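PDB 4APM: apical membrane antigen 1 from Babesia divergens, which probably acts at the moving junction between parasite and host-cell membranes during invasion, as a calcium-binding apical membrane antigen of the AMA1 family. Local coordinates for residues 217-222 against 346-351; 317-322 against 341-346; 131-136 against 159-164. All coordinates share one frame; numbering follows the deposited sequence.

Contact 1. Residues 217-222 against 346-351; sequences CPMYPV and TAVGSP
M219 and G349 come within 3.9 Å, CA to CA, where the irregular loop 217-222, following helix 213-216, packs on the loop 346-351 that follows strand 342-346. The contact lies near the centre of the chain, the domain I/II/III portion of AMA1, a family of the PAN clan. P218 is the centre of an inverse gamma turn, closed by a weak bond from M219 N to C217 O. Just beyond it, M219 O accepts S350 N at 2.9 Å, with an N-H...O angle of 161° and the donor tilted out of the carbonyl plane. G349, with no side chain, lets its CA lie 3.2 Å from M219 O. T346 OG1 receives two weak bonds, from V348 N and G349 N. A water bridges the segments, donating to P218 O at 2.8 Å and lying 2.9 Å from T346 OG1. The P218 ring crosses T346 and V348 at about right angles, its CG 3.7 Å from V348 CG2. M219 leaves the backbone pointing away, but bends at chi2 (-53°) and chi3 (-55°) bring CE back to 3.7 Å from V348 O. M219 and S350 also rest on M54 of strand 53-54, C217 is disulfide-bonded to C51, and S350 OG is bonded to D355. The P221 ring lies against the S350 backbone, CG 3.4 Å from S350 O.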
loop_
_atom_site.group_PDB
_atom_site.type_symbol
_atom_site.label_atom_id
_atom_site.label_comp_id
_atom_site.label_asym_id
_atom_site.label_seq_id
_atom_site.Cartn_x
_atom_site.Cartn_y
_atom_site.Cartn_z
ATOM N N CYS A 217 2.509 7.927 4.890
ATOM C CA CYS A 217 2.067 6.611 4.418
ATOM C C CYS A 217 2.960 6.237 3.239
ATOM O O CYS A 217 3.374 7.117 2.489
ATOM C CB CYS A 217 0.615 6.712 3.930
ATOM S SG CYS A 217 -0.624 6.966 5.213
ATOM N N PRO A 218 3.234 4.935 3.045
ATOM C CA PRO A 218 4.075 4.541 1.911
ATOM C C PRO A 218 3.264 4.445 0.610
ATOM O O PRO A 218 2.964 3.346 0.160
ATOM C CB PRO A 218 4.548 3.137 2.326
ATOM C CG PRO A 218 3.386 2.594 3.111
ATOM C CD PRO A 218 2.902 3.776 3.907
ATOM N N MET A 219 2.978 5.583 -0.019
ATOM C CA MET A 219 2.064 5.622 -1.166
ATOM C C MET A 219 2.717 5.224 -2.482
ATOM O O MET A 219 2.019 4.896 -3.435
ATOM C CB MET A 219 1.412 7.008 -1.304
ATOM C CG MET A 219 0.683 7.471 -0.037
ATOM S SD MET A 219 -0.527 6.263 0.588
ATOM C CE MET A 219 -1.545 6.038 -0.849
ATOM N N TYR A 220 4.050 5.192 -2.523
ATOM C CA TYR A 220 4.729 4.943 -3.796
ATOM C C TYR A 220 5.734 3.813 -3.755
ATOM O O TYR A 220 6.560 3.740 -2.843
ATOM C CB TYR A 220 5.354 6.237 -4.361
ATOM C CG TYR A 220 4.402 7.407 -4.281
ATOM C CD1 TYR A 220 3.266 7.463 -5.086
ATOM C CD2 TYR A 220 4.560 8.385 -3.309
ATOM C CE1 TYR A 220 2.348 8.496 -4.959
ATOM C CE2 TYR A 220 3.648 9.427 -3.176
ATOM C CZ TYR A 220 2.552 9.478 -4.003
ATOM O OH TYR A 220 1.643 10.511 -3.855
ATOM N N PRO A 221 5.712 2.951 -4.790
ATOM C CA PRO A 221 6.831 2.039 -4.972
ATOM C C PRO A 221 8.176 2.811 -4.906
ATOM O O PRO A 221 8.275 3.928 -5.438
ATOM C CB PRO A 221 6.596 1.480 -6.387
ATOM C CG PRO A 221 5.130 1.616 -6.601
ATOM C CD PRO A 221 4.777 2.914 -5.926
ATOM N N VAL A 222 9.173 2.254 -4.223
ATOM C CA VAL A 222 10.515 2.814 -4.283
ATOM C C VAL A 222 11.341 2.091 -5.357
ATOM O O VAL A 222 11.566 0.855 -5.281
ATOM C CB VAL A 222 11.212 2.776 -2.919
ATOM C CG1 VAL A 222 12.535 3.522 -2.977
ATOM C CG2 VAL A 222 10.298 3.380 -1.841
ATOM N N THR A 346 4.079 -1.632 -1.504
ATOM C CA THR A 346 3.278 -1.925 -0.319
ATOM C C THR A 346 1.793 -2.066 -0.675
ATOM O O THR A 346 1.360 -1.622 -1.766
ATOM C CB THR A 346 3.440 -0.875 0.806
ATOM O OG1 THR A 346 2.591 0.231 0.542
ATOM C CG2 THR A 346 4.881 -0.378 0.956
ATOM N N ALA A 347 1.042 -2.728 0.217
ATOM C CA ALA A 347 -0.379 -2.970 0.003
ATOM C C ALA A 347 -1.222 -1.671 -0.035
ATOM O O ALA A 347 -2.368 -1.702 -0.509
ATOM C CB ALA A 347 -0.933 -3.916 1.073
ATOM N N VAL A 348 -0.717 -0.552 0.494
ATOM C CA VAL A 348 -1.563 0.673 0.444
ATOM C C VAL A 348 -1.254 1.549 -0.758
ATOM O O VAL A 348 -2.101 2.360 -1.184
ATOM C CB VAL A 348 -1.503 1.535 1.726
ATOM C CG1 VAL A 348 -1.952 0.742 2.941
ATOM C CG2 VAL A 348 -0.116 2.088 1.936
ATOM N N GLY A 349 -0.051 1.361 -1.310
ATOM C CA GLY A 349 0.520 2.271 -2.287
ATOM C C GLY A 349 0.148 1.901 -3.709
ATOM O O GLY A 349 -0.412 0.838 -3.974
ATOM N N SER A 350 0.490 2.781 -4.628
ATOM C CA SER A 350 0.264 2.518 -6.024
ATOM C C SER A 350 0.773 1.137 -6.479
ATOM O O SER A 350 1.869 0.713 -6.109
ATOM C CB SER A 350 0.916 3.604 -6.878
ATOM O OG SER A 350 0.469 3.402 -8.210
ATOM N N PRO A 351 -0.015 0.445 -7.292
ATOM C CA PRO A 351 0.445 -0.776 -7.985
ATOM C C PRO A 351 1.337 -0.547 -9.238
ATOM O O PRO A 351 1.777 -1.528 -9.865
ATOM C CB PRO A 351 -0.879 -1.423 -8.434
ATOM C CG PRO A 351 -1.797 -0.248 -8.673
ATOM C CD PRO A 351 -1.445 0.740 -7.567
HETATM O O HOH W 1 3.977 1.555 -1.681
#

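Contact 2. Residues 317-322 against 341-346; sequences ANYDSN and GSFAMT
Antiparallel strands 317-320 and 342-346 pair in a sheet, with A317-M345 and Y319-F343 as hydrogen-bonded pairs and N318-A344 and D320-S342 as non-hydrogen-bonded ones. M345 N meets A317 O at 2.7 Å, almost straight at 175°, and A317 N returns a bond to M345 O at 2.8 Å. Two residues further along, F343 N donates to Y319 O at 2.6 Å and Y319 N to F343 O at 2.8 Å. The ladder continues to S321 N, which reaches G341 O at 2.7 Å; S321 OG is modelled so near the same carbonyl that its exact position is doubtful. On its far side strand 342-346 also pairs through its backbone, A344 with V222 and S342 with A225. A317, Y319, F343 and M345 project to one face of the sheet, where helix 249-257 covers A317, Y319 and M345. N318, D320, S342 and A344 project to the other, and all but D320 touch I226 or F227 of strand 225-231. On the first face the Y319 ring, its CG anti to N (chi1 175°), stands beside the F343 ring, with Y319 CD2 4.3 Å from F343 CD1. The F343 ring turns its edge to Y319 O. M345 CG, anti to the carbonyl carbon (chi1 -56°), and an extended chi2 put SD 4.0 Å from Y319 CB. S342 OG is bonded to A225 O. Where the first strand ends, D320 OD1 closes an Asx turn by accepting N322 N at 2.8 Å, met nearly along the carboxylate C-O axis, and it also takes T323 N.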
loop_
_atom_site.group_PDB
_atom_site.type_symbol
_atom_site.label_atom_id
_atom_site.label_comp_id
_atom_site.label_asym_id
_atom_site.label_seq_id
_atom_site.Cartn_x
_atom_site.Cartn_y
_atom_site.Cartn_z
ATOM N N ALA A 317 6.041 -5.990 -0.794
ATOM C CA ALA A 317 6.579 -6.929 -1.786
ATOM C C ALA A 317 7.745 -6.307 -2.541
ATOM O O ALA A 317 7.814 -5.077 -2.701
ATOM C CB ALA A 317 5.493 -7.367 -2.768
ATOM N N ASN A 318 8.668 -7.164 -2.973
ATOM C CA ASN A 318 9.759 -6.774 -3.857
ATOM C C ASN A 318 9.498 -7.321 -5.216
ATOM O O ASN A 318 9.361 -8.525 -5.389
ATOM C CB ASN A 318 11.058 -7.378 -3.375
ATOM C CG ASN A 318 11.322 -7.072 -1.933
ATOM O OD1 ASN A 318 10.958 -7.855 -1.061
ATOM N ND2 ASN A 318 11.873 -5.894 -1.662
ATOM N N TYR A 319 9.398 -6.431 -6.186
ATOM C CA TYR A 319 9.193 -6.836 -7.542
ATOM C C TYR A 319 10.463 -6.580 -8.332
ATOM O O TYR A 319 10.892 -5.439 -8.474
ATOM C CB TYR A 319 8.039 -6.078 -8.164
ATOM C CG TYR A 319 7.897 -6.401 -9.613
ATOM C CD1 TYR A 319 7.635 -7.710 -10.027
ATOM C CD2 TYR A 319 8.173 -5.440 -10.581
ATOM C CE1 TYR A 319 7.515 -8.019 -11.379
ATOM C CE2 TYR A 319 8.077 -5.735 -11.919
ATOM C CZ TYR A 319 7.761 -7.020 -12.312
ATOM O OH TYR A 319 7.711 -7.299 -13.642
ATOM N N ASP A 320 11.060 -7.649 -8.840
ATOM C CA ASP A 320 12.259 -7.534 -9.654
ATOM C C ASP A 320 11.839 -7.408 -11.107
ATOM O O ASP A 320 11.373 -8.374 -11.703
ATOM C CB ASP A 320 13.143 -8.768 -9.487
ATOM C CG ASP A 320 14.492 -8.610 -10.177
ATOM O OD1 ASP A 320 14.535 -8.064 -11.315
ATOM O OD2 ASP A 320 15.505 -9.002 -9.575
ATOM N N SER A 321 11.952 -6.212 -11.671
ATOM C CA SER A 321 11.477 -6.013 -13.039
ATOM C C SER A 321 12.341 -6.693 -14.104
ATOM O O SER A 321 11.894 -6.849 -15.216
ATOM C CB SER A 321 11.303 -4.521 -13.358
ATOM O OG SER A 321 12.531 -3.845 -13.176
ATOM N N ASN A 322 13.549 -7.139 -13.746
ATOM C CA ASN A 322 14.396 -7.919 -14.674
ATOM C C ASN A 322 14.020 -9.386 -14.776
ATOM O O ASN A 322 14.199 -9.992 -15.824
ATOM C CB ASN A 322 15.885 -7.811 -14.311
ATOM C CG ASN A 322 16.345 -6.372 -14.140
ATOM O OD1 ASN A 322 16.972 -6.023 -13.138
ATOM N ND2 ASN A 322 16.004 -5.522 -15.105
ATOM N N GLY A 341 16.407 -2.054 -11.103
ATOM C CA GLY A 341 15.291 -2.837 -11.621
ATOM C C GLY A 341 14.336 -3.408 -10.578
ATOM O O GLY A 341 13.274 -3.940 -10.924
ATOM N N SER A 342 14.698 -3.314 -9.301
ATOM C CA SER A 342 13.807 -3.800 -8.249
ATOM C C SER A 342 12.841 -2.732 -7.710
ATOM O O SER A 342 13.229 -1.562 -7.524
ATOM C CB SER A 342 14.607 -4.408 -7.100
ATOM O OG SER A 342 13.789 -4.494 -5.939
ATOM N N PHE A 343 11.604 -3.136 -7.403
ATOM C CA PHE A 343 10.610 -2.182 -6.877
ATOM C C PHE A 343 10.068 -2.610 -5.521
ATOM O O PHE A 343 9.611 -3.737 -5.366
ATOM C CB PHE A 343 9.468 -1.996 -7.866
ATOM C CG PHE A 343 9.854 -1.219 -9.098
ATOM C CD1 PHE A 343 10.474 -1.856 -10.185
ATOM C CD2 PHE A 343 9.623 0.159 -9.175
ATOM C CE1 PHE A 343 10.835 -1.144 -11.326
ATOM C CE2 PHE A 343 9.964 0.868 -10.317
ATOM C CZ PHE A 343 10.560 0.218 -11.397
ATOM N N ALA A 344 10.149 -1.730 -4.531
ATOM C CA ALA A 344 9.717 -2.079 -3.186
ATOM C C ALA A 344 8.315 -1.526 -3.050
ATOM O O ALA A 344 8.122 -0.314 -3.060
ATOM C CB ALA A 344 10.642 -1.453 -2.141
ATOM N N MET A 345 7.335 -2.416 -3.000
ATOM C CA MET A 345 5.927 -2.028 -3.069
ATOM C C MET A 345 5.176 -2.350 -1.769
ATOM O O MET A 345 5.593 -3.241 -1.017
ATOM C CB MET A 345 5.294 -2.736 -4.248
ATOM C CG MET A 345 6.065 -2.434 -5.542
ATOM S SD MET A 345 5.380 -3.356 -6.887
ATOM C CE MET A 345 3.946 -2.344 -7.284
ATOM N N THR A 346 4.079 -1.632 -1.504
ATOM C CA THR A 346 3.278 -1.925 -0.319
ATOM C C THR A 346 1.793 -2.066 -0.675
ATOM O O THR A 346 1.360 -1.622 -1.766
ATOM C CB THR A 346 3.440 -0.875 0.806
ATOM O OG1 THR A 346 2.591 0.231 0.542
ATOM C CG2 THR A 346 4.881 -0.378 0.956
#

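Contact 3. Residues 131-136 against 159-164; sequences EYAGNI and CHILFT
Y132, whose ring leans on I161 and C159, offers its backbone O to N135 N at 3.1 Å; a weaker bond runs from I136 N to A133 O as the chain leaves the last turn of helix 125-134. At the other end of the tyrosine, OH is bonded to L108 O, a backbone carbonyl outside the two segments, which fixes the far end of the ring. The contact with 159-164 itself is apolar. I161 is the residue that fills it: CD1 packs 3.9 Å from Y132 CD2 and 3.8 Å from A133 CB, while the side chains of I136 and I161 reach toward each other, tip to tip, with I136 CD1 3.7 Å from I161 CG1. I136 CD1 also sits over one face of the Y132 ring, 3.7 Å above its plane and offset toward the rim. This is a helix laid on an antiparallel sheet of five strands, and I161 belongs to strand 158-161 within it; F150 of the neighbouring strand touches both A133 and I161, and L116 and V111 both border Y132 and C159. The C129-C159 disulfide joins helix and strand covalently. C159 SG, anti to its own N at chi1 176°, approaches Y132 CD2 to 4.1 Å in an oblique sulfur-aromatic contact, 5.4 Å from SG to the ring centroid and 68° off the ring normal.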
loop_
_atom_site.group_PDB
_atom_site.type_symbol
_atom_site.label_atom_id
_atom_site.label_comp_id
_atom_site.label_asym_id
_atom_site.label_seq_id
_atom_site.Cartn_x
_atom_site.Cartn_y
_atom_site.Cartn_z
ATOM N N GLU A 131 -12.296 13.888 5.131
ATOM C CA GLU A 131 -12.909 14.802 6.103
ATOM C C GLU A 131 -14.400 14.954 5.784
ATOM O O GLU A 131 -15.251 14.968 6.663
ATOM C CB GLU A 131 -12.200 16.165 6.049
ATOM C CG GLU A 131 -12.653 17.171 7.116
ATOM C CD GLU A 131 -11.838 18.452 7.087
ATOM O OE1 GLU A 131 -10.803 18.480 6.400
ATOM O OE2 GLU A 131 -12.225 19.434 7.753
ATOM N N TYR A 132 -14.725 14.956 4.509
ATOM C CA TYR A 132 -16.104 15.084 4.132
ATOM C C TYR A 132 -16.893 13.833 4.571
ATOM O O TYR A 132 -17.994 13.940 5.113
ATOM C CB TYR A 132 -16.191 15.310 2.625
ATOM C CG TYR A 132 -17.601 15.374 2.107
ATOM C CD1 TYR A 132 -18.421 16.454 2.415
ATOM C CD2 TYR A 132 -18.098 14.382 1.274
ATOM C CE1 TYR A 132 -19.717 16.524 1.934
ATOM C CE2 TYR A 132 -19.381 14.444 0.786
ATOM C CZ TYR A 132 -20.183 15.534 1.108
ATOM O OH TYR A 132 -21.476 15.610 0.630
ATOM N N ALA A 133 -16.321 12.652 4.337
ATOM C CA ALA A 133 -16.910 11.415 4.837
ATOM C C ALA A 133 -17.077 11.480 6.373
ATOM O O ALA A 133 -18.085 11.012 6.915
ATOM C CB ALA A 133 -16.053 10.211 4.428
ATOM N N GLY A 134 -16.115 12.110 7.051
ATOM C CA GLY A 134 -16.161 12.281 8.501
ATOM C C GLY A 134 -17.232 13.216 9.060
ATOM O O GLY A 134 -17.524 13.169 10.251
ATOM N N ASN A 135 -17.825 14.045 8.195
ATOM C CA ASN A 135 -18.890 14.976 8.569
ATOM C C ASN A 135 -20.307 14.517 8.184
ATOM O O ASN A 135 -21.241 15.332 8.208
ATOM C CB ASN A 135 -18.674 16.322 7.866
ATOM C CG ASN A 135 -17.519 17.106 8.443
ATOM O OD1 ASN A 135 -17.130 16.905 9.591
ATOM N ND2 ASN A 135 -16.951 17.985 7.644
ATOM N N ILE A 136 -20.436 13.302 7.654
ATOM C CA ILE A 136 -21.747 12.790 7.209
ATOM C C ILE A 136 -22.206 11.825 8.282
ATOM O O ILE A 136 -21.555 10.795 8.516
ATOM C CB ILE A 136 -21.656 12.020 5.867
ATOM C CG1 ILE A 136 -21.514 12.981 4.688
ATOM C CG2 ILE A 136 -22.860 11.111 5.666
ATOM C CD1 ILE A 136 -20.802 12.364 3.515
ATOM N N CYS A 159 -15.498 12.562 -5.370
ATOM C CA CYS A 159 -15.476 11.965 -4.063
ATOM C C CYS A 159 -16.755 11.144 -3.872
ATOM O O CYS A 159 -17.844 11.696 -3.882
ATOM C CB CYS A 159 -15.379 13.080 -2.998
ATOM S SG CYS A 159 -15.439 12.530 -1.267
ATOM N N HIS A 160 -16.611 9.834 -3.686
ATOM C CA HIS A 160 -17.748 8.953 -3.459
ATOM C C HIS A 160 -17.846 8.500 -2.024
ATOM O O HIS A 160 -16.878 8.008 -1.429
ATOM C CB HIS A 160 -17.664 7.728 -4.363
ATOM C CG HIS A 160 -17.574 8.055 -5.827
ATOM N ND1 HIS A 160 -18.641 8.002 -6.648
ATOM C CD2 HIS A 160 -16.499 8.478 -6.601
ATOM C CE1 HIS A 160 -18.262 8.359 -7.889
ATOM N NE2 HIS A 160 -16.948 8.650 -7.856
ATOM N N ILE A 161 -19.036 8.602 -1.463
ATOM C CA ILE A 161 -19.275 8.008 -0.173
ATOM C C ILE A 161 -19.980 6.681 -0.390
ATOM O O ILE A 161 -20.929 6.589 -1.178
ATOM C CB ILE A 161 -20.095 8.951 0.742
ATOM C CG1 ILE A 161 -19.494 10.366 0.716
ATOM C CG2 ILE A 161 -20.185 8.400 2.160
ATOM C CD1 ILE A 161 -18.061 10.479 1.205
ATOM N N LEU A 162 -19.470 5.647 0.264
ATOM C CA LEU A 162 -20.038 4.329 0.169
ATOM C C LEU A 162 -21.129 4.216 1.205
ATOM O O LEU A 162 -21.054 4.863 2.252
ATOM C CB LEU A 162 -18.952 3.260 0.368
ATOM C CG LEU A 162 -17.876 3.326 -0.723
ATOM C CD1 LEU A 162 -16.952 2.119 -0.740
ATOM C CD2 LEU A 162 -18.531 3.482 -2.076
ATOM N N PHE A 163 -22.175 3.460 0.880
ATOM C CA PHE A 163 -23.317 3.264 1.775
ATOM C C PHE A 163 -23.101 2.105 2.741
ATOM O O PHE A 163 -23.914 1.885 3.620
ATOM C CB PHE A 163 -24.595 3.010 0.963
ATOM C CG PHE A 163 -25.873 3.268 1.726
ATOM C CD1 PHE A 163 -26.136 4.524 2.282
ATOM C CD2 PHE A 163 -26.842 2.270 1.849
ATOM C CE1 PHE A 163 -27.315 4.767 2.980
ATOM C CE2 PHE A 163 -28.038 2.517 2.522
ATOM C CZ PHE A 163 -28.269 3.762 3.093
ATOM N N THR A 164 -22.051 1.311 2.526
ATOM C CA THR A 164 -21.774 0.157 3.397
ATOM C C THR A 164 -20.278 -0.024 3.577
ATOM O O THR A 164 -19.519 0.221 2.641
ATOM C CB THR A 164 -22.355 -1.161 2.823
ATOM O OG1 THR A 164 -21.867 -2.270 3.592
ATOM C CG2 THR A 164 -21.947 -1.356 1.397
#

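In the fold
From the N terminus, contact 3 closes first, a short loop from helix 125-134 through strand 150-153 to strand 158-161. Contact 1 opens later, at 217-222, and closes only at 346-351; contact 2, pairing 317-322 with 341-346, is nested inside that long loop. Contacts 1 and 2 share T346 and touch directly: V222 N is probably hydrogen-bonded to A344 O, so the end of contact 1's first segment, and A225 after it, run beside strand 342-346. Contact 3 stands about 34 Å from contact 2, centre to centre, across the chain's centre. Contact 1 lies between strand 342-346 and strand 53-54, an outermost strand of the sheet that holds strand 158-161 of contact 3.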